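Local coordinates for phosphoribosylformylglycinamidine synthase 2 (Thermus thermophilus, PDB 3VIU), which belongs to the AIR synthase-related (PurM-like) family of enzymes, with two pairs of N- and C-terminal family domains in one chain, and holds ADP and a magnesium ion, at residues K35-E40 / G264-L269; E76-A81 / L434-T439; A115-L120 / L240-T245; P196-G201 / K318-V323; A629-T634 / K693-L698. One frame throughout, in Å; residues are numbered along the deposited sequence.

Contact 1 of 5, residues K35-E40 / G264-L269; sequences KVMWSE and GLTSSL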
# COMPACT_ATOMS: atom_id res chain seq x y z
N LYS A 35 -1.18 -20.77 -19.17
CA LYS A 35 -1.98 -19.58 -19.45
C LYS A 35 -2.06 -18.71 -18.21
O LYS A 35 -1.93 -17.49 -18.29
CB LYS A 35 -3.39 -19.97 -19.91
CG LYS A 35 -4.28 -18.76 -20.23
CD LYS A 35 -5.74 -19.14 -20.49
CE LYS A 35 -6.41 -19.69 -19.22
NZ LYS A 35 -7.88 -19.92 -19.40
N VAL A 36 -2.25 -19.33 -17.05
CA VAL A 36 -2.37 -18.59 -15.80
C VAL A 36 -1.04 -18.22 -15.15
O VAL A 36 -0.88 -17.10 -14.66
CB VAL A 36 -3.23 -19.38 -14.77
CG1 VAL A 36 -3.38 -18.59 -13.48
CG2 VAL A 36 -4.61 -19.67 -15.37
N MSE A 37 -0.08 -19.14 -15.15
CA MSE A 37 1.22 -18.85 -14.54
C MSE A 37 2.06 -17.87 -15.34
O MSE A 37 2.95 -17.21 -14.80
CB MSE A 37 2.01 -20.15 -14.32
CG MSE A 37 1.45 -21.03 -13.21
SE MSE A 37 1.48 -20.16 -11.45
CE MSE A 37 3.34 -20.46 -11.00
N TRP A 38 1.78 -17.76 -16.64
CA TRP A 38 2.51 -16.87 -17.52
C TRP A 38 1.79 -15.55 -17.80
O TRP A 38 2.27 -14.73 -18.58
CB TRP A 38 2.84 -17.59 -18.83
CG TRP A 38 4.07 -18.44 -18.73
CD1 TRP A 38 4.58 -19.01 -17.60
CD2 TRP A 38 4.96 -18.79 -19.79
NE1 TRP A 38 5.74 -19.68 -17.89
CE2 TRP A 38 5.99 -19.56 -19.24
CE3 TRP A 38 4.98 -18.52 -21.17
CZ2 TRP A 38 7.04 -20.08 -20.00
CZ3 TRP A 38 6.02 -19.03 -21.93
CH2 TRP A 38 7.04 -19.80 -21.35
N SER A 39 0.64 -15.36 -17.17
CA SER A 39 -0.13 -14.12 -17.34
C SER A 39 0.63 -13.02 -16.61
O SER A 39 1.38 -13.30 -15.67
CB SER A 39 -1.54 -14.28 -16.75
OG SER A 39 -1.49 -14.35 -15.33
N GLU A 40 0.44 -11.76 -17.01
CA GLU A 40 1.16 -10.67 -16.36
C GLU A 40 0.95 -10.66 -14.85
O GLU A 40 1.87 -10.34 -14.10
CB GLU A 40 0.75 -9.32 -16.94
CG GLU A 40 1.65 -8.17 -16.48
CD GLU A 40 2.99 -8.14 -17.20
OE1 GLU A 40 3.95 -7.56 -16.66
OE2 GLU A 40 3.07 -8.69 -18.32
N GLY A 264 -4.32 -20.48 -7.44
CA GLY A 264 -4.46 -21.44 -6.35
C GLY A 264 -3.33 -22.42 -6.06
O GLY A 264 -2.19 -22.03 -5.83
N LEU A 265 -3.68 -23.70 -6.07
CA LEU A 265 -2.74 -24.78 -5.80
C LEU A 265 -1.54 -24.78 -6.73
O LEU A 265 -0.42 -25.01 -6.31
CB LEU A 265 -3.46 -26.13 -5.90
CG LEU A 265 -4.39 -26.55 -4.77
CD1 LEU A 265 -5.27 -27.70 -5.21
CD2 LEU A 265 -3.56 -26.93 -3.56
N THR A 266 -1.79 -24.51 -8.01
CA THR A 266 -0.71 -24.48 -8.98
C THR A 266 0.40 -23.50 -8.58
O THR A 266 1.56 -23.89 -8.49
CB THR A 266 -1.24 -24.11 -10.37
OG1 THR A 266 -2.19 -25.10 -10.79
CG2 THR A 266 -0.10 -24.05 -11.38
N SER A 267 0.05 -22.24 -8.32
CA SER A 267 1.05 -21.23 -7.95
C SER A 267 1.64 -21.45 -6.55
O SER A 267 2.81 -21.18 -6.32
CB SER A 267 0.45 -19.83 -8.03
OG SER A 267 -0.64 -19.68 -7.13
N SER A 268 0.83 -21.95 -5.63
CA SER A 268 1.30 -22.19 -4.28
C SER A 268 2.43 -23.20 -4.24
O SER A 268 3.53 -22.90 -3.77
CB SER A 268 0.17 -22.69 -3.39
OG SER A 268 -0.70 -21.64 -3.02
N LEU A 269 2.16 -24.40 -4.75
CA LEU A 269 3.13 -25.50 -4.75
C LEU A 269 4.33 -25.32 -5.68
O LEU A 269 5.47 -25.52 -5.27
CB LEU A 269 2.43 -26.82 -5.06
CG LEU A 269 1.20 -27.06 -4.17
CD1 LEU A 269 0.56 -28.39 -4.54
CD2 LEU A 269 1.60 -27.04 -2.71

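Contact 2 of 5, residues E76-A81 / L434-T439; sequences EGWAVA and LWIKGT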
# COMPACT_ATOMS: atom_id res chain seq x y z
N GLU A 76 14.19 -4.65 20.01
CA GLU A 76 13.84 -5.43 21.19
C GLU A 76 13.34 -6.83 20.82
O GLU A 76 12.49 -7.41 21.50
CB GLU A 76 12.81 -4.67 22.03
CG GLU A 76 13.34 -3.31 22.51
CD GLU A 76 12.44 -2.61 23.52
OE1 GLU A 76 12.70 -1.42 23.81
OE2 GLU A 76 11.48 -3.24 24.04
N GLY A 77 13.89 -7.36 19.74
CA GLY A 77 13.51 -8.70 19.31
C GLY A 77 12.32 -8.78 18.39
O GLY A 77 11.99 -9.87 17.91
N TRP A 78 11.65 -7.66 18.13
CA TRP A 78 10.49 -7.68 17.25
C TRP A 78 10.80 -7.33 15.81
O TRP A 78 11.75 -6.61 15.51
CB TRP A 78 9.41 -6.73 17.74
CG TRP A 78 8.93 -7.01 19.10
CD1 TRP A 78 9.40 -6.49 20.26
CD2 TRP A 78 7.84 -7.87 19.46
NE1 TRP A 78 8.67 -6.95 21.32
CE2 TRP A 78 7.71 -7.81 20.86
CE3 TRP A 78 6.97 -8.69 18.73
CZ2 TRP A 78 6.74 -8.53 21.55
CZ3 TRP A 78 6.00 -9.41 19.42
CH2 TRP A 78 5.89 -9.32 20.82
N ALA A 79 9.97 -7.84 14.90
CA ALA A 79 10.10 -7.59 13.47
C ALA A 79 8.72 -7.25 12.94
O ALA A 79 7.70 -7.52 13.60
CB ALA A 79 10.65 -8.83 12.77
N VAL A 80 8.66 -6.65 11.76
CA VAL A 80 7.39 -6.29 11.15
C VAL A 80 7.36 -6.69 9.68
O VAL A 80 8.26 -6.35 8.91
CB VAL A 80 7.12 -4.77 11.28
CG1 VAL A 80 5.95 -4.37 10.39
CG2 VAL A 80 6.80 -4.43 12.71
N ALA A 81 6.32 -7.43 9.32
CA ALA A 81 6.15 -7.85 7.94
C ALA A 81 5.07 -6.97 7.35
O ALA A 81 4.12 -6.60 8.04
CB ALA A 81 5.72 -9.31 7.89
N LEU A 434 1.07 2.28 15.74
CA LEU A 434 0.64 1.12 16.51
C LEU A 434 1.62 0.84 17.65
O LEU A 434 2.79 0.54 17.42
CB LEU A 434 0.55 -0.13 15.62
CG LEU A 434 -0.50 -0.23 14.52
CD1 LEU A 434 -1.88 0.01 15.10
CD2 LEU A 434 -0.20 0.75 13.40
N TRP A 435 1.14 0.94 18.89
CA TRP A 435 1.96 0.70 20.06
C TRP A 435 2.05 -0.78 20.39
O TRP A 435 1.04 -1.48 20.43
CB TRP A 435 1.40 1.48 21.25
CG TRP A 435 1.95 1.09 22.60
CD1 TRP A 435 3.26 0.85 22.92
CD2 TRP A 435 1.22 0.98 23.83
NE1 TRP A 435 3.39 0.61 24.27
CE2 TRP A 435 2.16 0.68 24.85
CE3 TRP A 435 -0.13 1.11 24.17
CZ2 TRP A 435 1.78 0.52 26.19
CZ3 TRP A 435 -0.51 0.94 25.50
CH2 TRP A 435 0.45 0.65 26.49
N ILE A 436 3.26 -1.26 20.61
CA ILE A 436 3.46 -2.65 20.97
C ILE A 436 3.44 -2.72 22.49
O ILE A 436 4.42 -2.34 23.15
CB ILE A 436 4.80 -3.18 20.46
CG1 ILE A 436 4.83 -3.11 18.94
CG2 ILE A 436 5.00 -4.61 20.93
CD1 ILE A 436 6.17 -3.45 18.35
N LYS A 437 2.32 -3.18 23.04
CA LYS A 437 2.13 -3.29 24.48
C LYS A 437 3.25 -4.07 25.15
O LYS A 437 3.74 -5.05 24.61
CB LYS A 437 0.79 -3.94 24.79
CG LYS A 437 -0.43 -3.17 24.32
CD LYS A 437 -1.70 -3.90 24.72
CE LYS A 437 -2.92 -3.27 24.10
NZ LYS A 437 -3.09 -1.86 24.53
N GLY A 438 3.63 -3.63 26.34
CA GLY A 438 4.68 -4.30 27.08
C GLY A 438 6.05 -3.74 26.72
O GLY A 438 7.05 -4.10 27.35
N THR A 439 6.10 -2.88 25.71
CA THR A 439 7.36 -2.27 25.28
C THR A 439 7.19 -0.77 25.10
O THR A 439 6.10 -0.23 25.29
CB THR A 439 7.84 -2.82 23.92
OG1 THR A 439 7.16 -2.13 22.86
CG2 THR A 439 7.58 -4.31 23.82

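Contact 3 of 5, residues A115-L120 / L240-T245; sequences ARPIAL and LLMEAT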
# COMPACT_ATOMS: atom_id res chain seq x y z
N ALA A 115 3.73 -13.65 10.89
CA ALA A 115 3.47 -12.37 11.53
C ALA A 115 1.97 -12.19 11.74
O ALA A 115 1.17 -12.41 10.83
CB ALA A 115 4.00 -11.24 10.68
N ARG A 116 1.60 -11.82 12.96
CA ARG A 116 0.20 -11.60 13.27
C ARG A 116 -0.21 -10.21 12.78
O ARG A 116 0.38 -9.21 13.17
CB ARG A 116 -0.02 -11.70 14.78
CG ARG A 116 -1.40 -11.32 15.24
CD ARG A 116 -1.50 -11.39 16.75
NE ARG A 116 -1.45 -12.77 17.24
CZ ARG A 116 -2.49 -13.59 17.24
NH1 ARG A 116 -3.67 -13.18 16.77
NH2 ARG A 116 -2.36 -14.83 17.69
N PRO A 117 -1.20 -10.15 11.89
CA PRO A 117 -1.70 -8.88 11.33
C PRO A 117 -2.11 -7.89 12.42
O PRO A 117 -2.95 -8.20 13.25
CB PRO A 117 -2.89 -9.32 10.49
CG PRO A 117 -2.45 -10.67 10.00
CD PRO A 117 -1.87 -11.30 11.24
N ILE A 118 -1.52 -6.70 12.42
CA ILE A 118 -1.86 -5.71 13.43
C ILE A 118 -2.52 -4.50 12.81
O ILE A 118 -3.06 -3.65 13.53
CB ILE A 118 -0.60 -5.23 14.23
CG1 ILE A 118 0.40 -4.54 13.30
CG2 ILE A 118 0.03 -6.41 14.95
CD1 ILE A 118 1.68 -4.05 13.99
N ALA A 119 -2.48 -4.41 11.49
CA ALA A 119 -3.10 -3.27 10.83
C ALA A 119 -3.28 -3.41 9.33
O ALA A 119 -2.54 -4.12 8.65
CB ALA A 119 -2.29 -2.02 11.13
N LEU A 120 -4.31 -2.72 8.83
CA LEU A 120 -4.64 -2.67 7.41
C LEU A 120 -4.74 -1.21 6.99
O LEU A 120 -5.20 -0.37 7.75
CB LEU A 120 -5.97 -3.37 7.13
CG LEU A 120 -5.97 -4.90 7.12
CD1 LEU A 120 -7.39 -5.43 7.17
CD2 LEU A 120 -5.25 -5.39 5.88
N LEU A 240 -9.98 -18.28 12.29
CA LEU A 240 -9.55 -19.61 12.71
C LEU A 240 -8.26 -20.00 11.98
O LEU A 240 -7.33 -20.52 12.59
CB LEU A 240 -10.66 -20.63 12.41
CG LEU A 240 -11.62 -21.00 13.55
CD1 LEU A 240 -11.81 -19.83 14.50
CD2 LEU A 240 -12.95 -21.47 12.96
N LEU A 241 -8.23 -19.73 10.68
CA LEU A 241 -7.08 -20.06 9.85
C LEU A 241 -5.85 -19.32 10.34
O LEU A 241 -4.77 -19.91 10.48
CB LEU A 241 -7.35 -19.66 8.40
CG LEU A 241 -6.94 -20.62 7.29
CD1 LEU A 241 -6.76 -19.81 6.01
CD2 LEU A 241 -5.64 -21.33 7.64
N MSE A 242 -6.01 -18.03 10.59
CA MSE A 242 -4.94 -17.18 11.07
C MSE A 242 -4.33 -17.66 12.40
O MSE A 242 -3.11 -17.79 12.52
CB MSE A 242 -5.47 -15.75 11.22
CG MSE A 242 -4.47 -14.73 11.76
SE MSE A 242 -5.23 -12.93 11.82
CE MSE A 242 -6.04 -12.97 13.58
N GLU A 243 -5.18 -17.93 13.40
CA GLU A 243 -4.69 -18.39 14.70
C GLU A 243 -3.88 -19.68 14.60
O GLU A 243 -2.80 -19.79 15.18
CB GLU A 243 -5.85 -18.61 15.67
CG GLU A 243 -6.61 -17.36 16.05
CD GLU A 243 -5.71 -16.26 16.57
OE1 GLU A 243 -4.64 -16.58 17.13
OE2 GLU A 243 -6.08 -15.08 16.43
N ALA A 244 -4.41 -20.64 13.86
CA ALA A 244 -3.74 -21.93 13.69
C ALA A 244 -2.38 -21.78 13.03
O ALA A 244 -1.38 -22.31 13.52
CB ALA A 244 -4.62 -22.86 12.87
N THR A 245 -2.35 -21.05 11.92
CA THR A 245 -1.10 -20.85 11.20
C THR A 245 -0.09 -20.16 12.10
O THR A 245 1.06 -20.59 12.19
CB THR A 245 -1.32 -20.02 9.92
OG1 THR A 245 -2.24 -20.71 9.06
CG2 THR A 245 0.01 -19.79 9.17

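Contact 4 of 5, residues P196-G201 / K318-V323; sequences PIYYAG and KALEEV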
# COMPACT_ATOMS: atom_id res chain seq x y z
N PRO A 196 5.89 -34.02 3.66
CA PRO A 196 4.52 -34.01 3.14
C PRO A 196 4.08 -32.55 3.15
O PRO A 196 4.64 -31.73 3.88
CB PRO A 196 3.77 -34.85 4.16
CG PRO A 196 4.47 -34.50 5.44
CD PRO A 196 5.93 -34.56 5.02
N ILE A 197 3.08 -32.20 2.34
CA ILE A 197 2.59 -30.83 2.29
C ILE A 197 1.12 -30.82 2.73
O ILE A 197 0.28 -31.46 2.10
CB ILE A 197 2.66 -30.25 0.86
CG1 ILE A 197 4.01 -30.57 0.21
CG2 ILE A 197 2.40 -28.76 0.90
CD1 ILE A 197 5.18 -30.07 0.98
N TYR A 198 0.83 -30.08 3.79
CA TYR A 198 -0.54 -30.02 4.29
C TYR A 198 -1.39 -28.90 3.71
O TYR A 198 -0.88 -27.85 3.30
CB TYR A 198 -0.55 -29.94 5.82
CG TYR A 198 -0.27 -31.26 6.50
CD1 TYR A 198 0.96 -31.91 6.34
CD2 TYR A 198 -1.22 -31.85 7.32
CE1 TYR A 198 1.22 -33.12 6.98
CE2 TYR A 198 -0.97 -33.06 7.97
CZ TYR A 198 0.26 -33.68 7.80
OH TYR A 198 0.52 -34.87 8.46
N TYR A 199 -2.69 -29.14 3.68
CA TYR A 199 -3.70 -28.23 3.17
C TYR A 199 -4.67 -27.97 4.30
O TYR A 199 -5.17 -28.92 4.92
CB TYR A 199 -4.42 -28.89 1.99
CG TYR A 199 -5.68 -28.23 1.49
CD1 TYR A 199 -6.78 -28.02 2.32
CD2 TYR A 199 -5.81 -27.88 0.14
CE1 TYR A 199 -7.97 -27.47 1.83
CE2 TYR A 199 -6.99 -27.33 -0.36
CZ TYR A 199 -8.06 -27.14 0.48
OH TYR A 199 -9.23 -26.60 -0.03
N ALA A 200 -4.95 -26.70 4.57
CA ALA A 200 -5.89 -26.32 5.62
C ALA A 200 -6.75 -25.14 5.20
O ALA A 200 -6.34 -24.33 4.37
CB ALA A 200 -5.13 -25.97 6.88
N GLY A 201 -7.95 -25.05 5.77
CA GLY A 201 -8.85 -23.96 5.43
C GLY A 201 -10.09 -24.43 4.69
O GLY A 201 -10.50 -25.57 4.83
N LYS A 318 2.29 -34.68 13.43
CA LYS A 318 1.23 -34.80 14.41
C LYS A 318 0.97 -33.47 15.11
O LYS A 318 -0.17 -33.02 15.20
CB LYS A 318 1.57 -35.87 15.45
CG LYS A 318 0.81 -37.16 15.23
CD LYS A 318 -0.70 -36.92 15.31
CE LYS A 318 -1.14 -36.48 16.71
NZ LYS A 318 -2.61 -36.25 16.83
N ALA A 319 2.04 -32.84 15.59
CA ALA A 319 1.94 -31.55 16.27
C ALA A 319 1.14 -30.56 15.44
O ALA A 319 0.25 -29.88 15.95
CB ALA A 319 3.34 -31.01 16.56
N LEU A 320 1.47 -30.48 14.15
CA LEU A 320 0.79 -29.56 13.24
C LEU A 320 -0.70 -29.86 13.21
O LEU A 320 -1.52 -28.95 13.26
CB LEU A 320 1.37 -29.68 11.82
CG LEU A 320 0.73 -28.82 10.72
CD1 LEU A 320 0.88 -27.35 11.07
CD2 LEU A 320 1.37 -29.11 9.37
N GLU A 321 -1.04 -31.14 13.14
CA GLU A 321 -2.45 -31.53 13.09
C GLU A 321 -3.17 -31.09 14.36
O GLU A 321 -4.28 -30.56 14.31
CB GLU A 321 -2.56 -33.04 12.91
CG GLU A 321 -1.59 -33.59 11.87
CD GLU A 321 -1.77 -35.07 11.59
OE1 GLU A 321 -2.04 -35.83 12.55
OE2 GLU A 321 -1.61 -35.47 10.41
N GLU A 322 -2.52 -31.31 15.50
CA GLU A 322 -3.09 -30.95 16.78
C GLU A 322 -3.30 -29.45 16.89
O GLU A 322 -4.33 -29.00 17.41
CB GLU A 322 -2.21 -31.49 17.92
CG GLU A 322 -2.20 -33.02 17.94
CD GLU A 322 -1.33 -33.62 19.03
OE1 GLU A 322 -1.25 -34.86 19.10
OE2 GLU A 322 -0.73 -32.85 19.82
N VAL A 323 -2.34 -28.68 16.40
CA VAL A 323 -2.48 -27.23 16.43
C VAL A 323 -3.80 -26.86 15.76
O VAL A 323 -4.59 -26.12 16.33
CB VAL A 323 -1.33 -26.53 15.68
CG1 VAL A 323 -1.66 -25.05 15.52
CG2 VAL A 323 -0.04 -26.67 16.47

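Contact 5 of 5, residues A629-T634 / K693-L698; sequences ALAEMT and KSLTVL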
# COMPACT_ATOMS: atom_id res chain seq x y z
N ALA A 629 -3.01 23.09 5.68
CA ALA A 629 -2.27 22.35 6.69
C ALA A 629 -2.59 22.94 8.06
O ALA A 629 -2.88 22.22 9.01
CB ALA A 629 -0.77 22.44 6.43
N LEU A 630 -2.54 24.26 8.12
CA LEU A 630 -2.82 25.01 9.34
C LEU A 630 -4.22 24.67 9.89
O LEU A 630 -4.37 24.40 11.08
CB LEU A 630 -2.71 26.50 9.05
CG LEU A 630 -1.74 27.39 9.82
CD1 LEU A 630 -0.49 26.66 10.25
CD2 LEU A 630 -1.38 28.55 8.91
N ALA A 631 -5.22 24.67 9.02
CA ALA A 631 -6.58 24.37 9.46
C ALA A 631 -6.73 22.95 10.00
O ALA A 631 -7.46 22.71 10.97
CB ALA A 631 -7.58 24.62 8.33
N GLU A 632 -6.05 22.00 9.38
CA GLU A 632 -6.12 20.60 9.81
C GLU A 632 -5.60 20.41 11.23
O GLU A 632 -6.00 19.48 11.92
CB GLU A 632 -5.34 19.69 8.85
CG GLU A 632 -6.00 19.55 7.48
CD GLU A 632 -5.21 18.66 6.53
OE1 GLU A 632 -5.84 17.83 5.84
OE2 GLU A 632 -3.97 18.80 6.47
N MSE A 633 -4.71 21.30 11.66
CA MSE A 633 -4.14 21.17 12.99
C MSE A 633 -5.04 21.66 14.11
O MSE A 633 -4.83 21.33 15.27
CB MSE A 633 -2.79 21.89 13.05
CG MSE A 633 -1.75 21.29 12.12
SE MSE A 633 -0.11 22.33 12.04
CE MSE A 633 0.90 21.46 13.45
N THR A 634 -6.06 22.43 13.75
CA THR A 634 -6.99 22.96 14.74
C THR A 634 -8.18 22.01 15.00
O THR A 634 -8.87 22.13 16.01
CB THR A 634 -7.56 24.29 14.26
OG1 THR A 634 -8.51 24.05 13.22
CG2 THR A 634 -6.46 25.18 13.71
N LYS A 693 -10.23 30.25 19.40
CA LYS A 693 -11.19 29.52 18.61
C LYS A 693 -11.28 30.07 17.20
O LYS A 693 -12.36 30.15 16.62
CB LYS A 693 -12.57 29.54 19.28
CG LYS A 693 -12.68 28.63 20.50
CD LYS A 693 -12.60 29.42 21.80
CE LYS A 693 -12.78 28.50 23.02
NZ LYS A 693 -12.96 29.26 24.30
N SER A 694 -10.13 30.47 16.67
CA SER A 694 -10.06 30.99 15.32
C SER A 694 -8.70 30.71 14.70
O SER A 694 -7.73 30.42 15.39
CB SER A 694 -10.28 32.50 15.29
OG SER A 694 -11.63 32.84 15.51
N LEU A 695 -8.67 30.75 13.37
CA LEU A 695 -7.42 30.62 12.64
C LEU A 695 -7.30 32.06 12.14
O LEU A 695 -8.19 32.56 11.45
CB LEU A 695 -7.55 29.67 11.46
CG LEU A 695 -6.34 29.73 10.52
CD1 LEU A 695 -5.09 29.36 11.30
CD2 LEU A 695 -6.53 28.78 9.34
N THR A 696 -6.23 32.74 12.53
CA THR A 696 -6.01 34.13 12.14
C THR A 696 -4.68 34.28 11.41
O THR A 696 -3.63 33.87 11.92
CB THR A 696 -6.03 35.03 13.39
OG1 THR A 696 -7.29 34.88 14.05
CG2 THR A 696 -5.84 36.50 13.01
N VAL A 697 -4.72 34.86 10.22
CA VAL A 697 -3.51 35.01 9.42
C VAL A 697 -3.24 36.44 8.97
O VAL A 697 -4.01 37.01 8.19
CB VAL A 697 -3.58 34.12 8.14
CG1 VAL A 697 -2.26 34.23 7.38
CG2 VAL A 697 -3.89 32.66 8.52
N LEU A 698 -2.15 37.01 9.45
CA LEU A 698 -1.79 38.36 9.06
C LEU A 698 -0.98 38.28 7.77
O LEU A 698 -0.04 37.49 7.66
CB LEU A 698 -0.96 39.05 10.16
CG LEU A 698 -0.43 40.46 9.83
CD1 LEU A 698 -1.58 41.41 9.56
CD2 LEU A 698 0.41 40.97 10.97

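Contact 1 of 5, residues K35-E40 / G264-L269
Thr-266 is the first residue of helix 264-275 to meet Met-37, a selenomethionine in the last turn of helix 28-37. Its methyl CG2 lies 3.9 Å from Met-37 CG, and the two side chains run past each other in opposite directions. The hydroxyl on the other branch is occupied elsewhere, bonded to the carbonyl oxygen of Leu-300, so it is the methyl that meets Met-37.

One residue on, Ser-267 takes the selenium. Met-37 SE sits 3.6 Å from Ser-267 CB and 3.7 Å from Ser-267 CA, while the terminal CE reaches the same CA at 3.9 Å. A double bend in the selenomethionine chain (chi2 -62°, chi3 -80°) lays its end along the helix backbone. Ser-267 OG points into a bond with Ala-262 O, just before the segment, so the serine offers carbon to the selenium; its side chain is about 7 Å from the bound ADP.

The helix 28-37 ends here, where Ser-39 OG bonds back to Val-36 O at 2.9 Å and Ser-39 itself takes the N-cap position of the next helix. Around the contact, Leu-301 of helix 296-301 touches both Val-36 and Thr-266, and Leu-269 packs down on Val-280 and Leu-282 of strand 279-283.

Contact 2 of 5, residues E76-A81 / L434-T439
Ile-436 O is gripped twice by Thr-439: the backbone N at 3.1 Å closes a type II beta turn from Ile-436 to Thr-439, and the hydroxyl OG1 adds a second bond at 2.8 Å. The same OG1 is also bonded to Leu-441 N, and with the oxygen held this way (chi1 82°) the methyl CG2 is left facing the opposite segment. There it comes within 3.8 Å of Trp-78 NE1. Glu-76, its chain extended beyond CG, slides past the threonine from the other direction and brings OE2 to 3.7 Å from Thr-439 CB, a van der Waals touch.

Ile-436 adds the second half of the packing, with CG2 over one face of the indole, displaced toward its rim and 4.2 Å from Trp-78 CE2. Arg-182 makes a cation-pi contact with the same ring. The turn is braced from its own strand too: Trp-435 NE1 donates to Thr-439 O at 3.0 Å, nearly straight (166°) and in the plane of the indole.

The turn is the tip of a beta hairpin, joining strand 432-436 to its antiparallel neighbour 441-448. Packed against the start of strand 78-86, it puts the sheets of two PurM_N-like domains side by side, consistent with the pairing of N-terminal domains in PurM-type dimers, here made within one chain.

Contact 3 of 5, residues A115-L120 / L240-T245
Arg-116 and Glu-243 join a PurM_N-like domain to the C-terminal AIR synthase-related domain that follows it: the arginine opens strand 116-126 and the glutamate sits on helix 235-250. The salt bridge is end-on and two-pronged. Arg-116 NH2 donates to Glu-243 OE1 at 2.9 Å, on that oxygen's syn lone pair, while NH1 donates to OE2 at 3.1 Å with a nearly straight N-H...O angle of 171°. Guanidinium and carboxylate are nearly coplanar (24° apart), which lets both N-H groups point at an oxygen, and together the bonds hold both groups against rotation. Arg-116 leaves its strand with an extended chain and turns at chi3 (-70°), which swings the guanidinium across to the helix. Glu-243 starts out directed away from the strand and bends at chi2 to bring its carboxylate back.

Beside the bridge, one residue on along the strand and one back along the helix, lies an apolar touch. Met-242, a selenomethionine, brings SE to 3.8 Å from Pro-117 CD and 4.0 Å from Pro-117 CG, sliding along the proline ring in the opposite direction. Its CE lies 4.0 Å from Arg-116 NH1, approaching the guanidinium obliquely.

In the second shell, OE2 also makes a salt bridge with Lys-239, so Arg-116 shares the carboxylate with a second cation, which would probably favour its ionised form. Met-111 of helix 95-112 packs on Met-242, and Val-154 and Cys-177 on Pro-117.

Further along the strand, Ile-118 and Ala-119 both face Leu-178 in a classic beta bulge. On the helix, Leu-241 O takes two bonds from Thr-245, from opposite faces of its plane, with OG1 at 3.0 Å.

Contact 4 of 5, residues P196-G201 / K318-V323
Tyr-198 of strand 196-201 meets Leu-320 and Glu-321 on helix 317-326, the helix of a beta-alpha-beta crossover in the C-terminal AIR synthase-related domain. The crossover leads from strand 307-312 to the parallel strand 331-338, and strand 196-201 lies between them, antiparallel to both, so the helix passes over it.

The apolar part is a CH-pi contact. Leu-320 CD2 sits over one face of the phenol ring, 4.3 Å from its centroid and 23° off the normal, with Tyr-198 CG its nearest atom at 3.9 Å. With Leu-320 CG set anti to its own nitrogen (chi1 177°), the branch reaches down to the sheet. Pro-312 touches both residues, and Cys-331 and Pro-333 also pack on the tyrosine, so the ring is buried among its strand neighbours; Ala-248 of helix 235-250 borders Leu-320.

The polar part lies at the hydroxyl end of the ring. Glu-321 runs out extended beyond CG, and its carboxylate is turned well out of the ring plane, 65° between the two. One oxygen nevertheless comes to the ring's edge in its plane: Glu-321 OE2 is 3.5 Å from Tyr-198 CE2 and 2.9 Å from Tyr-198 OH.

Contact 5 of 5, residues A629-T634 / K693-L698
Leu-630 and Ala-631 of helix 625-634 pack on Leu-695 of strand 694-699 in a C-terminal AIR synthase-related domain. This is an alpha/beta domain, and the helix belongs to a beta-alpha-beta crossover from strand 618-620, which carries the magnesium ligand Asp-620, to the parallel strand 641-644. That strand pairs with 694-699, so the crossover helix ends up against the far part of the same sheet.

The contact between the segments is apolar throughout. Leu-695 carries its side: its CG stands anti to the backbone N (chi1 169°), and the branch it bears divides into two methyls that are used separately. CD1 reaches Leu-630 CG at 4.2 Å, the two leucine side chains meeting at about a right angle. CD2 turns to Ala-631, 4.4 Å from its CB and 4.3 Å from its backbone N, so it touches the helix backbone itself as well as the methyl. Leu-662 of strand 661-665 borders Leu-630, while Trp-706 and Leu-711 pack on Leu-695; Leu-711, from helix 708-723, also touches Ala-631.

The polar bonds stay within 629-634. Met-633 N bonds to Leu-630 O at 3.2 Å. Ala-631 O is gripped by two donors of Thr-634, its backbone N at 3.1 Å and, more closely, its hydroxyl OG1 at 2.8 Å.

From the N terminus, contacts 1, 2, 3 and 4 all open before any closes. Contact 3 closes first, at 240-245, its loop lying wholly within those of contacts 1 and 2. Contact 1 closes at 264-269, crossing contacts 2 and 4; contact 4 also crosses contact 3 and closes at 318-323, inside contact 2. Contact 2 closes last of the four and joins the two N-terminal family domains. Contact 1 ties the linker domain to the first C-terminal domain, contact 3 ties that domain to its N-terminal partner, and contact 4 stays within it. Contact 5 follows separately in the second C-terminal domain, its centre about 58 Å from that of contact 4.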